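Local atomic coordinates of similar to N-acetyltransferase (Staphylococcus aureus subsp. aureus, PDB entry 4MBU), a protein that probably transfers an acetyl group from acetyl-coenzyme A to an amine substrate, as a member of the Gcn5-related N-acetyltransferase family. Residues Trp44-Phe56 against Val64-Trp76. Numbering follows the deposited sequence.
Sequences WFETKQRNHEPIF and VLGFATFGSFRPW
The pyrrolidine of Pro-54 lies over one face of the Phe-70 ring, its CG 3.7 Å from the ring centroid and 17° off the normal, a CH-pi contact. On the other side of the sheet, the indole of Trp-44 has the aliphatic CG of Lys-48 on one face, offset toward the rim, while methyl CG2 of Thr-69 meets its edge in plane, 4.0 Å from CZ2. CH2 of Trp-44 comes obliquely to CE2 of Phe-67, 4.3 Å away.

The Thr-69 hydroxyl links strand 63-72 to both Pro-54 and Lys-48. Turned away from its own backbone N (chi1 -174°), OG1 of Thr-69 donates to O of Pro-54 at 2.6 Å, nearly in line with the C=O bond, and accepts from NZ of Lys-48 at 2.8 Å. The lysine chain, bent at chi2 (-95°), reaches the threonine tip to tip, and the same NZ forms a salt bridge with Glu-53, meeting OE1 on its anti side and out of the carboxylate plane. The ammonium, within a largely buried contact, is thus paired with a carboxylate and a hydroxyl. A water bridges OE2 of Glu-53 to the backbone N of Ser-72.

Beyond this cluster, Phe-56 and Ala-68 make an antiparallel hydrogen-bonded pair, N of each 2.9 Å from O of the other. Both point to the face covered by helix 98-112; Thr-69 points to the opposite face, where Trp-44 and Lys-48 of helix 38-50 meet it. After the helix-ending Schellman motif, with positive phi at His-52, the chain enters strand 55-60, which pairs with strand 63-72 as an antiparallel hairpin in the central mixed sheet of the GNAT fold.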
ATOM      1  N   TRP A  44      -5.204  30.542  13.069  1.00 26.14           N
ATOM      2  CA  TRP A  44      -4.502  29.670  12.128  1.00 21.18           C
ATOM      3  C   TRP A  44      -3.975  30.474  10.936  1.00 16.82           C
ATOM      4  O   TRP A  44      -2.796  30.388  10.588  1.00 20.59           O
ATOM      5  CB  TRP A  44      -5.444  28.543  11.683  1.00 23.87           C
ATOM      6  CG  TRP A  44      -4.979  27.693  10.520  1.00 26.88           C
ATOM      7  CD1 TRP A  44      -4.232  26.543  10.575  1.00 25.99           C
ATOM      8  CD2 TRP A  44      -5.277  27.905   9.136  1.00 26.13           C
ATOM      9  NE1 TRP A  44      -4.044  26.037   9.306  1.00 20.89           N
ATOM     10  CE2 TRP A  44      -4.673  26.860   8.406  1.00 22.60           C
ATOM     11  CE3 TRP A  44      -5.987  28.890   8.440  1.00 26.30           C
ATOM     12  CZ2 TRP A  44      -4.761  26.772   7.018  1.00 21.55           C
ATOM     13  CZ3 TRP A  44      -6.081  28.796   7.064  1.00 28.26           C
ATOM     14  CH2 TRP A  44      -5.469  27.748   6.367  1.00 25.58           C
ATOM     15  N   PHE A  45      -4.849  31.277  10.340  1.00 14.64           N
ATOM     16  CA  PHE A  45      -4.494  32.141   9.213  1.00 19.76           C
ATOM     17  C   PHE A  45      -3.386  33.140   9.562  1.00 24.84           C
ATOM     18  O   PHE A  45      -2.431  33.323   8.794  1.00 21.45           O
ATOM     19  CB  PHE A  45      -5.733  32.886   8.708  1.00 20.07           C
ATOM     20  CG  PHE A  45      -5.464  33.795   7.540  1.00 22.01           C
ATOM     21  CD1 PHE A  45      -5.432  33.293   6.250  1.00 20.33           C
ATOM     22  CD2 PHE A  45      -5.266  35.154   7.730  1.00 23.52           C
ATOM     23  CE1 PHE A  45      -5.194  34.125   5.164  1.00 20.78           C
ATOM     24  CE2 PHE A  45      -5.029  35.989   6.651  1.00 26.71           C
ATOM     25  CZ  PHE A  45      -4.990  35.471   5.367  1.00 27.08           C
ATOM     26  N   GLU A  46      -3.510  33.782  10.719  1.00 30.66           N
ATOM     27  CA  GLU A  46      -2.517  34.767  11.142  1.00 34.75           C
ATOM     28  C   GLU A  46      -1.166  34.097  11.372  1.00 29.23           C
ATOM     29  O   GLU A  46      -0.124  34.631  10.993  1.00 26.50           O
ATOM     30  CB  GLU A  46      -2.979  35.500  12.406  1.00 44.57           C
ATOM     31  CG  GLU A  46      -4.130  36.482  12.188  1.00 53.54           C
ATOM     32  CD  GLU A  46      -4.536  37.198  13.470  1.00 61.80           C
ATOM     33  OE1 GLU A  46      -3.874  36.986  14.511  1.00 62.72           O
ATOM     34  OE2 GLU A  46      -5.517  37.974  13.436  1.00 66.00           O
ATOM     35  N   THR A  47      -1.200  32.916  11.982  1.00 22.55           N
ATOM     36  CA  THR A  47       0.007  32.121  12.213  1.00 27.93           C
ATOM     37  C   THR A  47       0.693  31.711  10.901  1.00 29.63           C
ATOM     38  O   THR A  47       1.922  31.812  10.773  1.00 28.23           O
ATOM     39  CB  THR A  47      -0.320  30.871  13.046  1.00 32.68           C
ATOM     40  OG1 THR A  47      -0.783  31.282  14.338  1.00 34.50           O
ATOM     41  CG2 THR A  47       0.906  29.980  13.204  1.00 34.15           C
ATOM     42  N   LYS A  48      -0.099  31.247   9.935  1.00 26.54           N
ATOM     43  CA  LYS A  48       0.422  30.908   8.608  1.00 24.45           C
ATOM     44  C   LYS A  48       1.040  32.144   7.960  1.00 25.94           C
ATOM     45  O   LYS A  48       2.059  32.051   7.278  1.00 25.32           O
ATOM     46  CB  LYS A  48      -0.692  30.348   7.708  1.00 22.43           C
ATOM     47  CG  LYS A  48      -1.141  28.923   8.046  1.00 23.37           C
ATOM     48  CD  LYS A  48      -0.409  27.917   7.186  1.00 25.30           C
ATOM     49  CE  LYS A  48      -0.654  26.483   7.631  1.00 21.90           C
ATOM     50  NZ  LYS A  48       0.263  25.567   6.874  1.00 19.41           N
ATOM     51  N   GLN A  49       0.419  33.302   8.172  1.00 26.72           N
ATOM     52  CA  GLN A  49       0.955  34.543   7.620  1.00 28.20           C
ATOM     53  C   GLN A  49       2.297  34.904   8.261  1.00 26.98           C
ATOM     54  O   GLN A  49       3.226  35.324   7.568  1.00 26.67           O
ATOM     55  CB  GLN A  49      -0.043  35.700   7.760  1.00 31.26           C
ATOM     56  CG  GLN A  49      -1.212  35.631   6.789  1.00 39.43           C
ATOM     57  CD  GLN A  49      -1.820  36.995   6.497  1.00 49.06           C
ATOM     58  OE1 GLN A  49      -2.218  37.728   7.411  1.00 54.17           O
ATOM     59  NE2 GLN A  49      -1.888  37.346   5.215  1.00 47.64           N
ATOM     60  N   ARG A  50       2.399  34.734   9.575  1.00 28.29           N
ATOM     61  CA  ARG A  50       3.647  35.007  10.283  1.00 34.03           C
ATOM     62  C   ARG A  50       4.756  34.054   9.826  1.00 34.69           C
ATOM     63  O   ARG A  50       5.910  34.454   9.679  1.00 36.82           O
ATOM     64  CB  ARG A  50       3.457  34.887  11.801  1.00 38.10           C
ATOM     65  CG  ARG A  50       2.477  35.873  12.421  1.00 44.35           C
ATOM     66  CD  ARG A  50       2.642  35.916  13.940  1.00 48.67           C
ATOM     67  NE  ARG A  50       2.733  34.579  14.526  1.00 53.16           N
ATOM     68  CZ  ARG A  50       1.712  33.928  15.080  1.00 55.34           C
ATOM     69  NH1 ARG A  50       0.509  34.490  15.131  1.00 54.72           N
ATOM     70  NH2 ARG A  50       1.896  32.713  15.585  1.00 55.33           N
ATOM     71  N   ASN A  51       4.396  32.795   9.598  1.00 30.13           N
ATOM     72  CA  ASN A  51       5.371  31.773   9.239  1.00 27.24           C
ATOM     73  C   ASN A  51       5.682  31.696   7.747  1.00 25.82           C
ATOM     74  O   ASN A  51       6.437  30.831   7.321  1.00 28.40           O
ATOM     75  CB  ASN A  51       4.907  30.406   9.751  1.00 29.91           C
ATOM     76  CG  ASN A  51       4.918  30.319  11.269  1.00 33.20           C
ATOM     77  OD1 ASN A  51       5.614  31.081  11.934  1.00 35.03           O
ATOM     78  ND2 ASN A  51       4.145  29.385  11.822  1.00 32.82           N
ATOM     79  N   HIS A  52       5.098  32.599   6.963  1.00 23.56           N
ATOM     80  CA  HIS A  52       5.229  32.567   5.503  1.00 24.34           C
ATOM     81  C   HIS A  52       4.905  31.193   4.895  1.00 20.00           C
ATOM     82  O   HIS A  52       5.578  30.724   3.975  1.00 25.60           O
ATOM     83  CB  HIS A  52       6.613  33.070   5.061  1.00 34.15           C
ATOM     84  CG  HIS A  52       6.856  34.510   5.376  1.00 47.77           C
ATOM     85  ND1 HIS A  52       7.504  34.927   6.527  1.00 52.23           N
ATOM     86  CD2 HIS A  52       6.527  35.643   4.710  1.00 51.71           C
ATOM     87  CE1 HIS A  52       7.569  36.240   6.543  1.00 54.41           C
ATOM     88  NE2 HIS A  52       6.980  36.704   5.449  1.00 54.48           N
ATOM     89  N   GLU A  53       3.867  30.551   5.417  1.00 17.48           N
ATOM     90  CA  GLU A  53       3.380  29.311   4.838  1.00 15.43           C
ATOM     91  C   GLU A  53       2.206  29.655   3.932  1.00 19.56           C
ATOM     92  O   GLU A  53       1.346  30.452   4.298  1.00 23.79           O
ATOM     93  CB  GLU A  53       2.970  28.329   5.946  1.00 14.37           C
ATOM     94  CG  GLU A  53       4.134  27.940   6.861  1.00 18.06           C
ATOM     95  CD  GLU A  53       3.729  27.070   8.044  1.00 23.45           C
ATOM     96  OE1 GLU A  53       2.520  26.815   8.243  1.00 25.47           O
ATOM     97  OE2 GLU A  53       4.637  26.630   8.785  1.00 32.15           O
ATOM     98  N   PRO A  54       2.154  29.043   2.747  1.00 20.70           N
ATOM     99  CA  PRO A  54       1.110  29.412   1.788  1.00 22.09           C
ATOM    100  C   PRO A  54      -0.260  28.811   2.124  1.00 18.85           C
ATOM    101  O   PRO A  54      -0.354  27.743   2.743  1.00 18.76           O
ATOM    102  CB  PRO A  54       1.630  28.815   0.474  1.00 24.55           C
ATOM    103  CG  PRO A  54       2.423  27.604   0.910  1.00 23.73           C
ATOM    104  CD  PRO A  54       3.002  27.933   2.267  1.00 22.97           C
ATOM    105  N   ILE A  55      -1.313  29.517   1.725  1.00 13.07           N
ATOM    106  CA  ILE A  55      -2.665  28.986   1.743  1.00 15.18           C
ATOM    107  C   ILE A  55      -3.254  29.343   0.388  1.00 15.39           C
ATOM    108  O   ILE A  55      -3.298  30.517   0.019  1.00 12.75           O
ATOM    109  CB  ILE A  55      -3.532  29.636   2.837  1.00 14.29           C
ATOM    110  CG1 ILE A  55      -2.812  29.613   4.184  1.00 16.93           C
ATOM    111  CG2 ILE A  55      -4.881  28.913   2.941  1.00 14.62           C
ATOM    112  CD1 ILE A  55      -3.461  30.484   5.248  1.00 18.60           C
ATOM    113  N   PHE A  56      -3.689  28.340  -0.362  1.00  9.30           N
ATOM    114  CA  PHE A  56      -4.298  28.593  -1.657  1.00 12.34           C
ATOM    115  C   PHE A  56      -5.757  28.193  -1.595  1.00 12.60           C
ATOM    116  O   PHE A  56      -6.118  27.263  -0.882  1.00  8.83           O
ATOM    117  CB  PHE A  56      -3.579  27.803  -2.754  1.00 12.92           C
ATOM    118  CG  PHE A  56      -2.124  28.147  -2.884  1.00 17.57           C
ATOM    119  CD1 PHE A  56      -1.735  29.382  -3.398  1.00 12.25           C
ATOM    120  CD2 PHE A  56      -1.147  27.241  -2.494  1.00 14.20           C
ATOM    121  CE1 PHE A  56      -0.395  29.702  -3.522  1.00 15.50           C
ATOM    122  CE2 PHE A  56       0.196  27.557  -2.607  1.00 18.75           C
ATOM    123  CZ  PHE A  56       0.574  28.789  -3.126  1.00 17.66           C
ATOM    124  N   VAL A  64     -15.529  30.026  -2.935  1.00 18.27           N
ATOM    125  CA  VAL A  64     -14.390  29.200  -2.548  1.00 17.70           C
ATOM    126  C   VAL A  64     -14.816  27.728  -2.434  1.00 17.77           C
ATOM    127  O   VAL A  64     -15.546  27.349  -1.510  1.00 20.39           O
ATOM    128  CB  VAL A  64     -13.782  29.679  -1.210  1.00 20.36           C
ATOM    129  CG1 VAL A  64     -12.752  28.672  -0.676  1.00 18.47           C
ATOM    130  CG2 VAL A  64     -13.153  31.065  -1.368  1.00 22.75           C
ATOM    131  N   LEU A  65     -14.349  26.903  -3.369  1.00 13.21           N
ATOM    132  CA  LEU A  65     -14.745  25.496  -3.410  1.00 14.34           C
ATOM    133  C   LEU A  65     -13.647  24.588  -2.889  1.00 18.37           C
ATOM    134  O   LEU A  65     -13.857  23.378  -2.727  1.00 12.15           O
ATOM    135  CB  LEU A  65     -15.127  25.074  -4.834  1.00 14.78           C
ATOM    136  CG  LEU A  65     -16.243  25.902  -5.490  1.00 20.41           C
ATOM    137  CD1 LEU A  65     -16.601  25.350  -6.866  1.00 24.02           C
ATOM    138  CD2 LEU A  65     -17.484  25.973  -4.602  1.00 17.61           C
ATOM    139  N   GLY A  66     -12.462  25.142  -2.653  1.00 16.16           N
ATOM    140  CA  GLY A  66     -11.441  24.302  -2.042  1.00 17.41           C
ATOM    141  C   GLY A  66     -10.293  25.102  -1.481  1.00 16.30           C
ATOM    142  O   GLY A  66     -10.115  26.260  -1.862  1.00 15.17           O
ATOM    143  N   PHE A  67      -9.519  24.503  -0.578  1.00 12.93           N
ATOM    144  CA  PHE A  67      -8.308  25.164  -0.082  1.00 11.32           C
ATOM    145  C   PHE A  67      -7.204  24.164   0.215  1.00 14.00           C
ATOM    146  O   PHE A  67      -7.458  22.965   0.287  1.00 12.32           O
ATOM    147  CB  PHE A  67      -8.600  26.077   1.117  1.00 13.55           C
ATOM    148  CG  PHE A  67      -8.721  25.361   2.428  1.00 13.63           C
ATOM    149  CD1 PHE A  67      -9.928  24.790   2.816  1.00 13.45           C
ATOM    150  CD2 PHE A  67      -7.634  25.299   3.301  1.00 13.79           C
ATOM    151  CE1 PHE A  67     -10.043  24.136   4.052  1.00 15.78           C
ATOM    152  CE2 PHE A  67      -7.743  24.656   4.533  1.00 16.37           C
ATOM    153  CZ  PHE A  67      -8.945  24.070   4.908  1.00 13.12           C
ATOM    154  N   ALA A  68      -5.976  24.663   0.347  1.00 13.01           N
ATOM    155  CA  ALA A  68      -4.800  23.806   0.498  1.00 11.35           C
ATOM    156  C   ALA A  68      -3.644  24.560   1.117  1.00 16.70           C
ATOM    157  O   ALA A  68      -3.464  25.755   0.878  1.00 13.95           O
ATOM    158  CB  ALA A  68      -4.378  23.238  -0.840  1.00 11.12           C
ATOM    159  N   THR A  69      -2.844  23.856   1.906  1.00 14.09           N
ATOM    160  CA  THR A  69      -1.722  24.505   2.547  1.00 14.53           C
ATOM    161  C   THR A  69      -0.590  23.519   2.819  1.00 15.83           C
ATOM    162  O   THR A  69      -0.778  22.304   2.723  1.00 14.14           O
ATOM    163  CB  THR A  69      -2.168  25.204   3.865  1.00 17.63           C
ATOM    164  OG1 THR A  69      -1.075  25.953   4.410  1.00 18.61           O
ATOM    165  CG2 THR A  69      -2.632  24.179   4.897  1.00 16.21           C
ATOM    166  N   PHE A  70       0.599  24.036   3.122  1.00  7.02           N
ATOM    167  CA  PHE A  70       1.624  23.165   3.697  1.00 12.87           C
ATOM    168  C   PHE A  70       2.320  23.801   4.894  1.00 16.22           C
ATOM    169  O   PHE A  70       2.200  25.008   5.122  1.00 14.78           O
ATOM    170  CB  PHE A  70       2.599  22.591   2.649  1.00 11.59           C
ATOM    171  CG  PHE A  70       3.522  23.609   1.991  1.00 12.56           C
ATOM    172  CD1 PHE A  70       3.505  23.778   0.614  1.00 11.70           C
ATOM    173  CD2 PHE A  70       4.442  24.343   2.736  1.00  9.46           C
ATOM    174  CE1 PHE A  70       4.372  24.675  -0.003  1.00 12.46           C
ATOM    175  CE2 PHE A  70       5.298  25.259   2.121  1.00  9.59           C
ATOM    176  CZ  PHE A  70       5.265  25.419   0.754  1.00 10.03           C
ATOM    177  N   GLY A  71       3.021  22.979   5.668  1.00 17.59           N
ATOM    178  CA  GLY A  71       3.726  23.463   6.841  1.00 12.64           C
ATOM    179  C   GLY A  71       4.661  22.395   7.366  1.00 16.86           C
ATOM    180  O   GLY A  71       5.060  21.500   6.624  1.00 14.50           O
ATOM    181  N   SER A  72       4.991  22.475   8.650  1.00  7.55           N
ATOM    182  CA  SER A  72       5.986  21.584   9.244  1.00 14.08           C
ATOM    183  C   SER A  72       5.486  20.142   9.284  1.00 13.65           C
ATOM    184  O   SER A  72       4.303  19.906   9.507  1.00 14.84           O
ATOM    185  CB  SER A  72       6.331  22.064  10.658  1.00 17.54           C
ATOM    186  OG  SER A  72       6.929  21.040  11.426  1.00 21.07           O
ATOM    187  N   PHE A  73       6.381  19.181   9.052  1.00 13.33           N
ATOM    188  CA  PHE A  73       6.009  17.772   9.163  1.00 10.95           C
ATOM    189  C   PHE A  73       6.236  17.260  10.592  1.00 14.28           C
ATOM    190  O   PHE A  73       5.309  16.760  11.231  1.00 13.12           O
ATOM    191  CB  PHE A  73       6.763  16.917   8.142  1.00 10.43           C
ATOM    192  CG  PHE A  73       6.688  15.439   8.423  1.00  8.51           C
ATOM    193  CD1 PHE A  73       5.458  14.794   8.518  1.00  9.44           C
ATOM    194  CD2 PHE A  73       7.846  14.698   8.594  1.00  9.24           C
ATOM    195  CE1 PHE A  73       5.391  13.431   8.792  1.00 16.15           C
ATOM    196  CE2 PHE A  73       7.793  13.341   8.856  1.00 12.43           C
ATOM    197  CZ  PHE A  73       6.560  12.705   8.958  1.00 16.44           C
ATOM    198  N   ARG A  74       7.471  17.378  11.087  1.00 12.83           N
ATOM    199  CA  ARG A  74       7.770  17.067  12.486  1.00 11.43           C
ATOM    200  C   ARG A  74       8.570  18.219  13.061  1.00 14.77           C
ATOM    201  O   ARG A  74       9.381  18.817  12.356  1.00 16.26           O
ATOM    202  CB  ARG A  74       8.535  15.742  12.622  1.00 16.14           C
ATOM    203  CG  ARG A  74       7.618  14.521  12.653  1.00 23.12           C
ATOM    204  CD  ARG A  74       8.332  13.215  12.301  1.00 21.47           C
ATOM    205  NE  ARG A  74       9.175  12.693  13.381  1.00 20.67           N
ATOM    206  CZ  ARG A  74       8.715  12.038  14.445  1.00 22.42           C
ATOM    207  NH1 ARG A  74       7.408  11.847  14.598  1.00 18.27           N
ATOM    208  NH2 ARG A  74       9.561  11.591  15.367  1.00 21.30           N
ATOM    209  N   PRO A  75       8.330  18.550  14.343  1.00 20.33           N
ATOM    210  CA  PRO A  75       8.916  19.751  14.954  1.00 25.12           C
ATOM    211  C   PRO A  75      10.309  19.504  15.524  1.00 29.58           C
ATOM    212  O   PRO A  75      10.460  19.302  16.732  1.00 39.69           O
ATOM    213  CB  PRO A  75       7.939  20.079  16.093  1.00 24.11           C
ATOM    214  CG  PRO A  75       7.391  18.736  16.502  1.00 24.63           C
ATOM    215  CD  PRO A  75       7.394  17.859  15.257  1.00 23.61           C
ATOM    216  N   TRP A  76      11.309  19.520  14.651  1.00 18.96           N
ATOM    217  CA  TRP A  76      12.713  19.455  15.048  1.00 18.50           C
ATOM    218  C   TRP A  76      13.453  20.101  13.885  1.00 15.16           C
ATOM    219  O   TRP A  76      13.098  19.858  12.736  1.00 17.03           O
ATOM    220  CB  TRP A  76      13.188  18.003  15.241  1.00 17.65           C
ATOM    221  CG  TRP A  76      12.805  17.354  16.555  1.00 24.79           C
ATOM    222  CD1 TRP A  76      13.489  17.429  17.741  1.00 29.81           C
ATOM    223  CD2 TRP A  76      11.666  16.513  16.805  1.00 26.40           C
ATOM    224  NE1 TRP A  76      12.839  16.695  18.709  1.00 29.74           N
ATOM    225  CE2 TRP A  76      11.719  16.126  18.162  1.00 28.57           C
ATOM    226  CE3 TRP A  76      10.602  16.057  16.017  1.00 26.94           C
ATOM    227  CZ2 TRP A  76      10.745  15.305  18.748  1.00 29.77           C
ATOM    228  CZ3 TRP A  76       9.635  15.238  16.602  1.00 30.00           C
ATOM    229  CH2 TRP A  76       9.717  14.873  17.953  1.00 27.75           C
TER
HETATM  230  O   HOH W   1       4.264  24.658  10.210  1.00 26.19           O